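Fibroblast growth factor 18 (Homo sapiens, PDB 4CJM) signals as a secreted growth factor through FGF receptors, regulating cell proliferation, differentiation and migration, and is required for normal ossification and bone development. Local coordinates at residues C78-K83 / W100-T105. Residues are numbered along the deposited sequence; the frame is centred on the assembly and turned at random.
Sequences CVFIEK and WYVGFT
The F80 ring meets the CG2 methyl of V102 obliquely, while the Y101 ring takes K83 at its edge, with CD of the lysine close to the ring plane. For F80 the evidence is a graded set of distances: V102 CG2 lies 3.4 Å from F80 CE2, with F80 CD2 and then CZ the next-nearest ring atoms, which places the methyl nearest the CE2 corner of the ring. The two side chains cross at about a right angle. On V102 the CG1 branch stands opposite the backbone N (chi1 175°), leaving CG2 beside that nitrogen as the branch that reaches F80.

At the other end, Y101 starts out pointing away from 78-83, but its ring returns far enough for OH to come within 3.7 Å of K83 NZ. That separation marks proximity, and no hydrogen bond joins the two segments. K83 NZ instead forms a salt bridge with E118, a residue that Y101 touches as well.

The closest CA atoms across the contact, those of F80 and Y101, are 8.5 Å apart, too far for the two segments to pair as strands here; side chains alone bridge the gap, burying 142 Å² in total. F80, Y101 and V102 are all buried, and V102 additionally packs on L67 and L92. With K83 and Y101 OH at its polar margin, the F80–V102 pair is apolar interior packing of the beta-trefoil fold of fibroblast growth factors, joining strand 80-84 to the long connection between strands 90-94 and 125-128.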
ATOM      1  N   CYS A  78       5.270   3.194   8.861  1.00 22.95           N
ATOM      2  CA  CYS A  78       4.036   2.482   8.566  1.00 21.69           C
ATOM      3  C   CYS A  78       2.868   3.421   8.259  1.00 21.13           C
ATOM      4  O   CYS A  78       1.722   2.993   8.240  1.00 21.54           O
ATOM      5  CB  CYS A  78       3.683   1.567   9.726  1.00 23.23           C
ATOM      6  SG  CYS A  78       5.002   0.388  10.125  1.00 24.99           S
ATOM      7  N   VAL A  79       3.171   4.683   7.961  1.00 20.98           N
ATOM      8  CA  VAL A  79       2.174   5.678   7.601  1.00 20.70           C
ATOM      9  C   VAL A  79       2.424   6.184   6.179  1.00 20.00           C
ATOM     10  O   VAL A  79       3.567   6.341   5.741  1.00 20.73           O
ATOM     11  CB  VAL A  79       2.232   6.889   8.540  1.00 22.16           C
ATOM     12  CG1 VAL A  79       1.145   7.898   8.197  1.00 22.92           C
ATOM     13  CG2 VAL A  79       2.097   6.439   9.978  1.00 23.35           C
ATOM     14  N   PHE A  80       1.335   6.410   5.456  1.00 19.14           N
ATOM     15  CA  PHE A  80       1.401   6.854   4.096  1.00 18.01           C
ATOM     16  C   PHE A  80       0.488   8.022   3.921  1.00 19.33           C
ATOM     17  O   PHE A  80      -0.484   8.173   4.645  1.00 19.72           O
ATOM     18  CB  PHE A  80       1.042   5.712   3.145  1.00 16.47           C
ATOM     19  CG  PHE A  80       2.003   4.565   3.231  1.00 15.75           C
ATOM     20  CD1 PHE A  80       1.812   3.535   4.139  1.00 16.12           C
ATOM     21  CD2 PHE A  80       3.127   4.552   2.432  1.00 15.02           C
ATOM     22  CE1 PHE A  80       2.734   2.505   4.223  1.00 16.54           C
ATOM     23  CE2 PHE A  80       4.052   3.544   2.514  1.00 14.86           C
ATOM     24  CZ  PHE A  80       3.867   2.518   3.403  1.00 15.78           C
ATOM     25  N   ILE A  81       0.828   8.847   2.942  1.00 20.57           N
ATOM     26  CA  ILE A  81       0.034   9.982   2.556  1.00 22.70           C
ATOM     27  C   ILE A  81      -0.756   9.508   1.347  1.00 22.17           C
ATOM     28  O   ILE A  81      -0.191   8.991   0.389  1.00 20.29           O
ATOM     29  CB  ILE A  81       0.917  11.187   2.166  1.00 23.91           C
ATOM     30  CG1 ILE A  81       1.962  11.508   3.271  1.00 26.77           C
ATOM     31  CG2 ILE A  81       0.027  12.334   1.710  1.00 25.25           C
ATOM     32  CD1 ILE A  81       1.430  11.896   4.637  1.00 29.19           C
ATOM     33  N   GLU A  82      -2.066   9.673   1.407  1.00 24.84           N
ATOM     34  CA  GLU A  82      -2.948   9.195   0.361  1.00 26.91           C
ATOM     35  C   GLU A  82      -3.309  10.326  -0.572  1.00 28.38           C
ATOM     36  O   GLU A  82      -3.872  11.327  -0.145  1.00 29.83           O
ATOM     37  CB  GLU A  82      -4.206   8.639   0.979  1.00 30.64           C
ATOM     38  CG  GLU A  82      -5.247   8.252  -0.046  1.00 36.17           C
ATOM     39  CD  GLU A  82      -6.415   7.512   0.564  1.00 41.78           C
ATOM     40  OE1 GLU A  82      -6.760   7.769   1.747  1.00 44.69           O
ATOM     41  OE2 GLU A  82      -6.994   6.678  -0.154  1.00 45.35           O
ATOM     42  N   LYS A  83      -2.978  10.164  -1.846  1.00 28.79           N
ATOM     43  CA  LYS A  83      -3.286  11.160  -2.856  1.00 30.00           C
ATOM     44  C   LYS A  83      -4.154  10.561  -3.949  1.00 27.89           C
ATOM     45  O   LYS A  83      -3.752   9.587  -4.597  1.00 26.90           O
ATOM     46  CB  LYS A  83      -1.997  11.604  -3.525  1.00 31.57           C
ATOM     47  CG  LYS A  83      -1.068  12.452  -2.674  1.00 38.09           C
ATOM     48  CD  LYS A  83       0.374  11.964  -2.762  1.00 40.74           C
ATOM     49  CE  LYS A  83       1.328  12.873  -1.997  1.00 42.70           C
ATOM     50  NZ  LYS A  83       2.053  13.820  -2.884  1.00 46.77           N
ATOM     51  N   TRP A 100       8.925   8.925  -1.970  1.00 16.68           N
ATOM     52  CA  TRP A 100       8.925   7.457  -2.139  1.00 15.60           C
ATOM     53  C   TRP A 100       7.515   6.932  -2.038  1.00 14.52           C
ATOM     54  O   TRP A 100       6.749   7.333  -1.167  1.00 14.12           O
ATOM     55  CB  TRP A 100       9.733   6.751  -1.063  1.00 15.83           C
ATOM     56  CG  TRP A 100      11.168   7.122  -0.979  1.00 17.39           C
ATOM     57  CD1 TRP A 100      11.818   8.102  -1.685  1.00 18.68           C
ATOM     58  CD2 TRP A 100      12.140   6.558  -0.093  1.00 18.23           C
ATOM     59  NE1 TRP A 100      13.140   8.162  -1.316  1.00 20.22           N
ATOM     60  CE2 TRP A 100      13.366   7.235  -0.330  1.00 20.19           C
ATOM     61  CE3 TRP A 100      12.103   5.556   0.884  1.00 17.82           C
ATOM     62  CZ2 TRP A 100      14.544   6.939   0.390  1.00 21.75           C
ATOM     63  CZ3 TRP A 100      13.279   5.261   1.590  1.00 19.46           C
ATOM     64  CH2 TRP A 100      14.477   5.943   1.329  1.00 21.29           C
ATOM     65  N   TYR A 101       7.193   5.995  -2.920  1.00 14.36           N
ATOM     66  CA  TYR A 101       5.827   5.513  -3.075  1.00 13.75           C
ATOM     67  C   TYR A 101       5.715   3.995  -2.998  1.00 13.43           C
ATOM     68  O   TYR A 101       6.632   3.264  -3.363  1.00 13.68           O
ATOM     69  CB  TYR A 101       5.292   5.983  -4.434  1.00 14.25           C
ATOM     70  CG  TYR A 101       5.077   7.475  -4.518  1.00 15.45           C
ATOM     71  CD1 TYR A 101       6.127   8.360  -4.832  1.00 16.84           C
ATOM     72  CD2 TYR A 101       3.828   8.009  -4.268  1.00 15.81           C
ATOM     73  CE1 TYR A 101       5.907   9.730  -4.894  1.00 17.97           C
ATOM     74  CE2 TYR A 101       3.604   9.369  -4.332  1.00 17.18           C
ATOM     75  CZ  TYR A 101       4.638  10.225  -4.638  1.00 18.19           C
ATOM     76  OH  TYR A 101       4.328  11.559  -4.692  1.00 20.02           O
ATOM     77  N   VAL A 102       4.549   3.537  -2.559  1.00 13.32           N
ATOM     78  CA  VAL A 102       4.172   2.138  -2.643  1.00 12.93           C
ATOM     79  C   VAL A 102       3.964   1.828  -4.118  1.00 13.44           C
ATOM     80  O   VAL A 102       3.197   2.532  -4.803  1.00 13.74           O
ATOM     81  CB  VAL A 102       2.852   1.890  -1.896  1.00 12.89           C
ATOM     82  CG1 VAL A 102       2.375   0.459  -2.080  1.00 12.76           C
ATOM     83  CG2 VAL A 102       3.006   2.208  -0.411  1.00 13.02           C
ATOM     84  N   GLY A 103       4.639   0.786  -4.610  1.00 13.64           N
ATOM     85  CA  GLY A 103       4.540   0.394  -6.021  1.00 13.83           C
ATOM     86  C   GLY A 103       4.903  -1.060  -6.299  1.00 14.30           C
ATOM     87  O   GLY A 103       5.508  -1.738  -5.468  1.00 14.13           O
ATOM     88  N   PHE A 104       4.524  -1.541  -7.476  1.00 14.96           N
ATOM     89  CA  PHE A 104       4.758  -2.929  -7.858  1.00 16.15           C
ATOM     90  C   PHE A 104       5.043  -3.073  -9.345  1.00 18.27           C
ATOM     91  O   PHE A 104       4.602  -2.253 -10.150  1.00 19.07           O
ATOM     92  CB  PHE A 104       3.524  -3.785  -7.533  1.00 15.57           C
ATOM     93  CG  PHE A 104       3.178  -3.819  -6.085  1.00 14.15           C
ATOM     94  CD1 PHE A 104       2.338  -2.858  -5.536  1.00 13.43           C
ATOM     95  CD2 PHE A 104       3.713  -4.786  -5.266  1.00 14.22           C
ATOM     96  CE1 PHE A 104       2.021  -2.875  -4.178  1.00 12.88           C
ATOM     97  CE2 PHE A 104       3.412  -4.809  -3.913  1.00 13.89           C
ATOM     98  CZ  PHE A 104       2.562  -3.848  -3.364  1.00 13.00           C
ATOM     99  N   THR A 105       5.736  -4.146  -9.703  1.00 20.04           N
ATOM    100  CA  THR A 105       5.971  -4.475 -11.097  1.00 22.48           C
ATOM    101  C   THR A 105       4.756  -5.182 -11.688  1.00 24.83           C
ATOM    102  O   THR A 105       3.802  -5.508 -10.974  1.00 23.72           O
ATOM    103  CB  THR A 105       7.178  -5.405 -11.261  1.00 23.95           C
ATOM    104  OG1 THR A 105       6.888  -6.685 -10.688  1.00 23.65           O
ATOM    105  CG2 THR A 105       8.422  -4.817 -10.591  1.00 23.55           C
TER